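PDB 2QTF: GTPase HflX from Sulfolobus solfataricus P2, which hydrolyses GTP, is specific for that nucleotide and associates with the 50S ribosomal subunit, and may have a role in protein synthesis or ribosome biogenesis. Local coordinates for residues Phe41-Gln44 and Tyr45-Gln49; Arg238-Pro241 and Pro242-Asp246; Glu82-Lys86 and Ile87-Leu91. All blocks are in the same frame, centred on the assembly; numbering follows the deposited sequence.

Contact 1. Residues Phe41-Gln44 and Tyr45-Gln49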
loop_
_atom_site.group_PDB
_atom_site.type_symbol
_atom_site.label_atom_id
_atom_site.label_comp_id
_atom_site.label_asym_id
_atom_site.label_seq_id
_atom_site.Cartn_x
_atom_site.Cartn_y
_atom_site.Cartn_z
ATOM N N PHE A 41 4.306 23.302 16.317
ATOM C CA PHE A 41 4.040 22.997 14.917
ATOM C C PHE A 41 4.776 21.792 14.423
ATOM O O PHE A 41 4.697 21.433 13.226
ATOM C CB PHE A 41 4.471 24.200 14.093
ATOM C CG PHE A 41 3.743 25.478 14.493
ATOM C CD1 PHE A 41 2.413 25.684 14.117
ATOM C CD2 PHE A 41 4.418 26.439 15.267
ATOM C CE1 PHE A 41 1.680 26.913 14.473
ATOM C CE2 PHE A 41 3.766 27.616 15.643
ATOM C CZ PHE A 41 2.381 27.884 15.245
ATOM N N TYR A 42 5.566 21.212 15.311
ATOM C CA TYR A 42 6.422 20.039 14.937
ATOM C C TYR A 42 7.526 20.434 13.932
ATOM O O TYR A 42 8.778 20.420 14.245
ATOM C CB TYR A 42 5.540 18.813 14.382
ATOM C CG TYR A 42 6.429 17.612 14.161
ATOM C CD1 TYR A 42 6.864 16.867 15.256
ATOM C CD2 TYR A 42 6.984 17.373 12.978
ATOM C CE1 TYR A 42 7.758 15.835 15.091
ATOM C CE2 TYR A 42 7.888 16.307 12.756
ATOM C CZ TYR A 42 8.279 15.579 13.837
ATOM O OH TYR A 42 9.179 14.573 13.669
ATOM N N ILE A 43 7.122 20.759 12.695
ATOM C CA ILE A 43 8.090 21.280 11.763
ATOM C C ILE A 43 8.387 22.774 12.107
ATOM O O ILE A 43 7.686 23.342 12.913
ATOM C CB ILE A 43 7.662 21.132 10.245
ATOM C CG1 ILE A 43 6.436 21.927 9.963
ATOM C CG2 ILE A 43 7.425 19.557 9.918
ATOM C CD1 ILE A 43 6.116 22.073 8.389
ATOM N N GLN A 44 9.379 23.366 11.471
ATOM C CA GLN A 44 9.759 24.742 11.808
ATOM C C GLN A 44 8.727 25.713 11.255
ATOM O O GLN A 44 8.051 25.431 10.240
ATOM C CB GLN A 44 11.192 25.031 11.292
ATOM C CG GLN A 44 12.373 24.232 12.154
ATOM C CD GLN A 44 12.158 24.039 13.729
ATOM O OE1 GLN A 44 11.871 24.993 14.479
ATOM N NE2 GLN A 44 12.247 22.751 14.208
ATOM N N TYR A 45 8.515 26.824 11.987
ATOM C CA TYR A 45 7.459 27.717 11.639
ATOM C C TYR A 45 7.648 28.329 10.268
ATOM O O TYR A 45 6.715 28.474 9.503
ATOM C CB TYR A 45 7.425 28.774 12.716
ATOM C CG TYR A 45 6.310 29.796 12.582
ATOM C CD1 TYR A 45 5.001 29.467 12.938
ATOM C CD2 TYR A 45 6.589 31.149 12.172
ATOM C CE1 TYR A 45 4.011 30.387 12.888
ATOM C CE2 TYR A 45 5.551 32.090 12.081
ATOM C CZ TYR A 45 4.278 31.742 12.500
ATOM O OH TYR A 45 3.142 32.571 12.484
ATOM N N ASP A 46 8.868 28.677 9.910
ATOM C CA ASP A 46 9.080 29.279 8.606
ATOM C C ASP A 46 8.814 28.250 7.456
ATOM O O ASP A 46 8.233 28.611 6.440
ATOM C CB ASP A 46 10.499 29.827 8.433
ATOM C CG ASP A 46 11.608 28.835 8.791
ATOM O OD1 ASP A 46 11.455 27.610 9.009
ATOM O OD2 ASP A 46 12.767 29.300 8.835
ATOM N N LYS A 47 9.251 27.008 7.618
ATOM C CA LYS A 47 8.882 25.995 6.621
ATOM C C LYS A 47 7.344 25.837 6.500
ATOM O O LYS A 47 6.751 25.686 5.409
ATOM C CB LYS A 47 9.631 24.666 6.974
ATOM C CG LYS A 47 9.478 23.658 5.902
ATOM C CD LYS A 47 9.850 24.127 4.502
ATOM C CE LYS A 47 11.364 24.274 4.277
ATOM N NZ LYS A 47 11.714 24.508 2.748
ATOM N N LEU A 48 6.681 25.854 7.631
ATOM C CA LEU A 48 5.209 25.765 7.615
ATOM C C LEU A 48 4.583 26.924 6.821
ATOM O O LEU A 48 3.591 26.753 6.096
ATOM C CB LEU A 48 4.703 25.751 9.060
ATOM C CG LEU A 48 3.183 25.481 9.281
ATOM C CD1 LEU A 48 2.891 24.128 8.440
ATOM C CD2 LEU A 48 3.024 25.193 10.765
ATOM N N GLN A 49 5.165 28.121 6.963
ATOM C CA GLN A 49 4.656 29.308 6.230
ATOM C C GLN A 49 4.922 29.150 4.772
ATOM O O GLN A 49 4.075 29.509 3.933
ATOM C CB GLN A 49 5.251 30.685 6.693
ATOM C CG GLN A 49 5.000 30.979 8.171
ATOM C CD GLN A 49 3.578 30.830 8.580
ATOM O OE1 GLN A 49 2.677 31.369 7.943
ATOM N NE2 GLN A 49 3.331 30.068 9.644
#

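Contact 2. Residues Arg238-Pro241 and Pro242-Asp246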
loop_
_atom_site.group_PDB
_atom_site.type_symbol
_atom_site.label_atom_id
_atom_site.label_comp_id
_atom_site.label_asym_id
_atom_site.label_seq_id
_atom_site.Cartn_x
_atom_site.Cartn_y
_atom_site.Cartn_z
ATOM N N ARG A 238 5.072 -2.772 6.041
ATOM C CA ARG A 238 5.987 -3.101 7.134
ATOM C C ARG A 238 5.678 -2.233 8.357
ATOM O O ARG A 238 5.306 -1.093 8.198
ATOM C CB ARG A 238 7.435 -2.881 6.675
ATOM C CG ARG A 238 7.822 -3.839 5.446
ATOM C CD ARG A 238 9.162 -3.457 4.854
ATOM N NE ARG A 238 9.590 -4.463 3.853
ATOM C CZ ARG A 238 9.469 -4.242 2.536
ATOM N NH1 ARG A 238 8.852 -3.115 2.130
ATOM N NH2 ARG A 238 9.917 -5.130 1.649
ATOM N N GLY A 239 5.727 -2.763 9.570
ATOM C CA GLY A 239 5.601 -1.779 10.696
ATOM C C GLY A 239 4.208 -1.165 10.814
ATOM O O GLY A 239 4.078 0.049 11.062
ATOM N N ILE A 240 3.150 -1.951 10.678
ATOM C CA ILE A 240 1.808 -1.269 10.682
ATOM C C ILE A 240 1.496 -0.830 12.146
ATOM O O ILE A 240 1.575 -1.666 13.050
ATOM C CB ILE A 240 0.771 -2.216 10.232
ATOM C CG1 ILE A 240 1.123 -2.595 8.775
ATOM C CG2 ILE A 240 -0.669 -1.529 10.195
ATOM C CD1 ILE A 240 0.315 -3.804 8.271
ATOM N N PRO A 241 1.240 0.459 12.362
ATOM C CA PRO A 241 0.817 0.896 13.678
ATOM C C PRO A 241 -0.382 0.109 14.162
ATOM O O PRO A 241 -1.329 -0.116 13.422
ATOM C CB PRO A 241 0.344 2.328 13.427
ATOM C CG PRO A 241 1.160 2.813 12.207
ATOM C CD PRO A 241 1.269 1.571 11.373
ATOM N N PRO A 242 -0.382 -0.286 15.462
ATOM C CA PRO A 242 -1.430 -1.158 16.016
ATOM C C PRO A 242 -2.817 -0.644 15.847
ATOM O O PRO A 242 -3.716 -1.409 15.731
ATOM C CB PRO A 242 -1.085 -1.201 17.558
ATOM C CG PRO A 242 -0.214 -0.044 17.779
ATOM C CD PRO A 242 0.598 0.156 16.479
ATOM N N GLN A 243 -3.019 0.671 15.909
ATOM C CA GLN A 243 -4.359 1.329 15.772
ATOM C C GLN A 243 -5.035 0.963 14.446
ATOM O O GLN A 243 -6.284 1.071 14.365
ATOM C CB GLN A 243 -4.246 2.925 15.613
ATOM C CG GLN A 243 -3.726 3.728 16.749
ATOM C CD GLN A 243 -2.198 3.883 16.776
ATOM O OE1 GLN A 243 -1.394 2.928 16.504
ATOM N NE2 GLN A 243 -1.772 5.077 17.173
ATOM N N ILE A 244 -4.234 0.675 13.410
ATOM C CA ILE A 244 -4.836 0.499 12.051
ATOM C C ILE A 244 -4.696 -0.922 11.526
ATOM O O ILE A 244 -4.901 -1.184 10.372
ATOM C CB ILE A 244 -4.329 1.568 10.993
ATOM C CG1 ILE A 244 -2.823 1.455 10.740
ATOM C CG2 ILE A 244 -4.642 2.962 11.582
ATOM C CD1 ILE A 244 -2.270 2.439 9.670
ATOM N N VAL A 245 -4.309 -1.840 12.421
ATOM C CA VAL A 245 -4.055 -3.230 11.964
ATOM C C VAL A 245 -5.334 -3.819 11.516
ATOM O O VAL A 245 -5.323 -4.499 10.506
ATOM C CB VAL A 245 -3.425 -4.070 13.114
ATOM C CG1 VAL A 245 -3.659 -5.607 12.871
ATOM C CG2 VAL A 245 -1.980 -3.788 13.201
ATOM N N ASP A 246 -6.482 -3.576 12.158
ATOM C CA ASP A 246 -7.667 -4.180 11.596
ATOM C C ASP A 246 -8.109 -3.588 10.246
ATOM O O ASP A 246 -8.589 -4.328 9.388
ATOM C CB ASP A 246 -8.937 -4.018 12.417
ATOM C CG ASP A 246 -8.931 -4.890 13.728
ATOM O OD1 ASP A 246 -8.135 -5.828 13.872
ATOM O OD2 ASP A 246 -9.752 -4.549 14.557
#

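Contact 3. Residues Glu82-Lys86 and Ile87-Leu91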
loop_
_atom_site.group_PDB
_atom_site.type_symbol
_atom_site.label_atom_id
_atom_site.label_comp_id
_atom_site.label_asym_id
_atom_site.label_seq_id
_atom_site.Cartn_x
_atom_site.Cartn_y
_atom_site.Cartn_z
ATOM N N GLU A 82 -4.186 19.951 3.686
ATOM C CA GLU A 82 -4.295 18.743 4.469
ATOM C C GLU A 82 -2.944 18.458 5.087
ATOM O O GLU A 82 -1.892 18.680 4.436
ATOM C CB GLU A 82 -4.635 17.625 3.473
ATOM C CG GLU A 82 -4.818 16.139 4.098
ATOM C CD GLU A 82 -6.152 15.374 3.618
ATOM O OE1 GLU A 82 -6.860 14.561 4.402
ATOM O OE2 GLU A 82 -6.507 15.648 2.455
ATOM N N VAL A 83 -2.939 17.956 6.317
ATOM C CA VAL A 83 -1.697 17.355 6.849
ATOM C C VAL A 83 -2.015 15.857 7.166
ATOM O O VAL A 83 -3.084 15.557 7.755
ATOM C CB VAL A 83 -1.104 18.146 8.106
ATOM C CG1 VAL A 83 -2.158 18.312 9.268
ATOM C CG2 VAL A 83 0.014 17.367 8.729
ATOM N N LEU A 84 -1.118 14.961 6.779
ATOM C CA LEU A 84 -1.271 13.529 7.085
ATOM C C LEU A 84 -0.054 13.238 7.925
ATOM O O LEU A 84 1.045 13.532 7.485
ATOM C CB LEU A 84 -1.155 12.702 5.795
ATOM C CG LEU A 84 -2.304 13.005 4.781
ATOM C CD1 LEU A 84 -2.031 12.159 3.420
ATOM C CD2 LEU A 84 -3.675 12.701 5.449
ATOM N N ASP A 85 -0.235 12.542 9.056
ATOM C CA ASP A 85 0.919 11.923 9.695
ATOM C C ASP A 85 0.986 10.443 9.218
ATOM O O ASP A 85 0.296 10.032 8.252
ATOM C CB ASP A 85 0.882 12.091 11.236
ATOM C CG ASP A 85 -0.130 11.177 11.936
ATOM O OD1 ASP A 85 -1.014 10.610 11.220
ATOM O OD2 ASP A 85 -0.061 11.086 13.191
ATOM N N LYS A 86 1.794 9.621 9.895
ATOM C CA LYS A 86 2.015 8.278 9.340
ATOM C C LYS A 86 0.747 7.411 9.405
ATOM O O LYS A 86 0.485 6.645 8.471
ATOM C CB LYS A 86 3.062 7.509 10.178
ATOM C CG LYS A 86 3.256 6.070 9.641
ATOM C CD LYS A 86 4.438 5.437 10.464
ATOM C CE LYS A 86 4.564 3.952 10.133
ATOM N NZ LYS A 86 5.202 3.097 11.292
ATOM N N ILE A 87 -0.015 7.587 10.458
ATOM C CA ILE A 87 -1.308 6.892 10.621
ATOM C C ILE A 87 -2.311 7.325 9.552
ATOM O O ILE A 87 -2.885 6.493 8.929
ATOM C CB ILE A 87 -1.866 6.995 12.064
ATOM C CG1 ILE A 87 -0.865 6.245 12.980
ATOM C CG2 ILE A 87 -3.325 6.559 12.167
ATOM C CD1 ILE A 87 -1.386 5.709 14.132
ATOM N N LEU A 88 -2.545 8.608 9.421
ATOM C CA LEU A 88 -3.515 9.098 8.442
ATOM C C LEU A 88 -3.042 8.782 7.004
ATOM O O LEU A 88 -3.881 8.505 6.133
ATOM C CB LEU A 88 -3.731 10.613 8.651
ATOM C CG LEU A 88 -4.506 11.035 9.936
ATOM C CD1 LEU A 88 -4.758 12.582 9.870
ATOM C CD2 LEU A 88 -5.789 10.237 10.089
ATOM N N LEU A 89 -1.744 8.773 6.745
ATOM C CA LEU A 89 -1.248 8.408 5.421
ATOM C C LEU A 89 -1.610 6.963 5.102
ATOM O O LEU A 89 -2.031 6.605 3.976
ATOM C CB LEU A 89 0.307 8.651 5.302
ATOM C CG LEU A 89 1.007 8.059 4.025
ATOM C CD1 LEU A 89 0.585 8.837 2.817
ATOM C CD2 LEU A 89 2.598 7.978 4.055
ATOM N N LEU A 90 -1.331 6.059 6.035
ATOM C CA LEU A 90 -1.605 4.620 5.700
ATOM C C LEU A 90 -3.113 4.437 5.604
ATOM O O LEU A 90 -3.557 3.618 4.779
ATOM C CB LEU A 90 -1.077 3.656 6.819
ATOM C CG LEU A 90 0.443 3.692 6.944
ATOM C CD1 LEU A 90 1.062 2.949 8.195
ATOM C CD2 LEU A 90 1.113 3.248 5.701
ATOM N N LEU A 91 -3.912 5.138 6.445
ATOM C CA LEU A 91 -5.373 5.011 6.309
ATOM C C LEU A 91 -5.843 5.530 4.910
ATOM O O LEU A 91 -6.770 4.968 4.291
ATOM C CB LEU A 91 -6.169 5.739 7.463
ATOM C CG LEU A 91 -6.022 4.956 8.812
ATOM C CD1 LEU A 91 -6.469 5.914 9.911
ATOM C CD2 LEU A 91 -6.891 3.653 8.651
#

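Contact 1. Residues Phe41-Gln44 and Tyr45-Gln49
The entry into helix 45-52 carries a hydrophobic staple, in which Ile43, one residue before the N-cap Gln44, meets Leu48 in the first turn. The evidence is a contact of 3.8 Å between Ile43 CD1 and Leu48 CD1, with the two side chains crossing at about a right angle. Ile43 sends its CG1 branch between its own backbone N and carbonyl carbon (chi1 64°), and this carries CD1 toward the helix. The other methyl of Leu48 is used separately: CD2 comes obliquely to the ring of Phe41, 3.4 Å from its CD1. One leucine thus fills the angle between an isoleucine and a phenylalanine of the loop.

Phe41 also runs alongside Tyr45, both side chains pointing the same way. Tyr45 CD1 lies over one face of the Phe41 ring, 3.5 Å from Phe41 CE2, and the planes are inclined at 52°, an oblique aromatic pair. Within the helix, Gln49 NE2 sits 3.3 Å above the plane of the Tyr45 ring, toward its rim.

The backbone begins its helical bonding at once: Leu48 N donates to Gln44 O over 3.0 Å, in the carbonyl plane and fairly straight at 161°. The side chain of Gln44 turns away from the helix, and its NE2 is bonded to Ser36 O. Lys47 N makes a weak bond of 2.7 Å to Asp46 OD1, while Lys47 NZ is held by Tyr31 and Gln50. Beyond the turn, Ile43 and Leu48 both rest on Leu60 of strand 59-62, and Phe41 packs on helix 68-78. This is a stapled helix start within a beta-alpha-beta crossover, the one that joins the parallel strands 25-31 and 59-62.

Contact 2. Residues Arg238-Pro241 and Pro242-Asp246
Pro242 follows Pro241 through a trans peptide, as the 3.8 Å between Pro241 CA and Pro242 CA requires. Its CD, next to the peptide N, is 3.8 Å from Pro241 CB. Having no amide hydrogen, Pro242 cannot donate back to the loop.

Gln243 comes next, its chain bent at chi2 (88°) so that the amide folds back: OE1 stands 3.6 Å from Pro241 CB, a contact with a carbon and not a bond. The same side chain touches Gln65 and also Tyr114 of helix 101-121.

Ile244, at the N-cap of helix 245-253, closes a 3-10 turn by giving its N-H to Pro241 O over 3.0 Å. The hydrogen is well directed (162°), yet the donor stands 40° out of the carbonyl plane and so does not use a lone pair. This loop follows the GTPase motif Asp232-Gly235, predicted to bind GTP, so the turn falls in the stretch that P-loop GTPases commonly use as switch II. Ile244 CG1 reaches Ile240 CG2 at 3.7 Å, the two side chains meeting at a slant. Its CD1 ends beside the proline ring, 4.0 Å from Pro241 CD, the two side chains side by side and pointing the same way. On its far side Ile244 packs against Leu90 and Leu91 of helix 86-97.

Val245 opens the helix proper. Its amide makes a weak bond to Pro242 O, and its CG2 methyl comes 4.0 Å from Ile240 CG2, crossing that side chain at about a right angle. Val245 CG2 also lies 3.7 Å from Pro241 O, covering part of the carbonyl that Ile244 N grips.

Contact 3. Residues Glu82-Lys86 and Ile87-Leu91
Asp85 and Leu88 form the capping bond of helix 86-97: Leu88 N donates to Asp85 OD1 over 3.1 Å, with an almost perfectly straight N-H direction of 179°. The hydrogen arrives nearly end-on to the carboxylate C-O. Asp85 can do this because its CG lies between its own backbone N and carbonyl carbon (chi1 75°), which folds the carboxylate over the open first turn. Ile87 N is 3.3 Å from the same OD1. The second oxygen, OD2, is bonded to Tyr114 OH and Leu66 N, so both ends of the carboxylate are held. The amides Leu88 N and Leu66 N, together with the helix start, would probably favour the charged form.

The main-chain carbonyls are also taken up. Asp85 O accepts from Leu89 N at 2.8 Å, and Lys86 O accepts from Leu90 N at 3.1 Å, there with the donor tilted 31° from the carbonyl plane. Asp85 N is the exception: it is buried and has no partner in the model. Leucine at position 88 offers no side-chain acceptor to return a bond to it, so this is a side-chain N-cap without the reciprocal bond of a capping box. The ammonium of Lys86, at the end of an extended chain, bonds to Gly239 O, and its stem runs alongside Leu90, Lys86 CG lying 4.1 Å from Leu90 CD1.

Apolar contacts complete the turn. Leu84 CD2 rests 3.8 Å from Leu88 CB, while Leu84 CD1 approaches Leu89 CD1 at 4.3 Å. The latter pair joins the residue before the N-cap to the fourth residue after it. Strand 82-84, an outer strand of the parallel sheet, thus passes into its helix through an aspartate N-cap with a hydrophobic staple.

Along the chain the order is contact 1, contact 3, contact 2. Contacts 1 and 3 lie in the N-terminal GTP-binding GTPase region: contact 1 in a connection of its four-stranded parallel sheet, contact 3 where the edge strand 82-84 enters a helix. Their centres are 18 Å apart and they do not touch. Contact 2 belongs to the G domain, with its centre 13 Å from that of contact 3 and 28 Å from that of contact 1. Contacts 2 and 3 meet directly: Pro241 CD packs 3.5 Å from Leu90 CD1, and Ile244 rests on the same leucine. Helix 86-97 is thereby joined to the loop after the predicted GTP-binding Asp232-Gly235, whereas contact 1 lies away from the annotated sites.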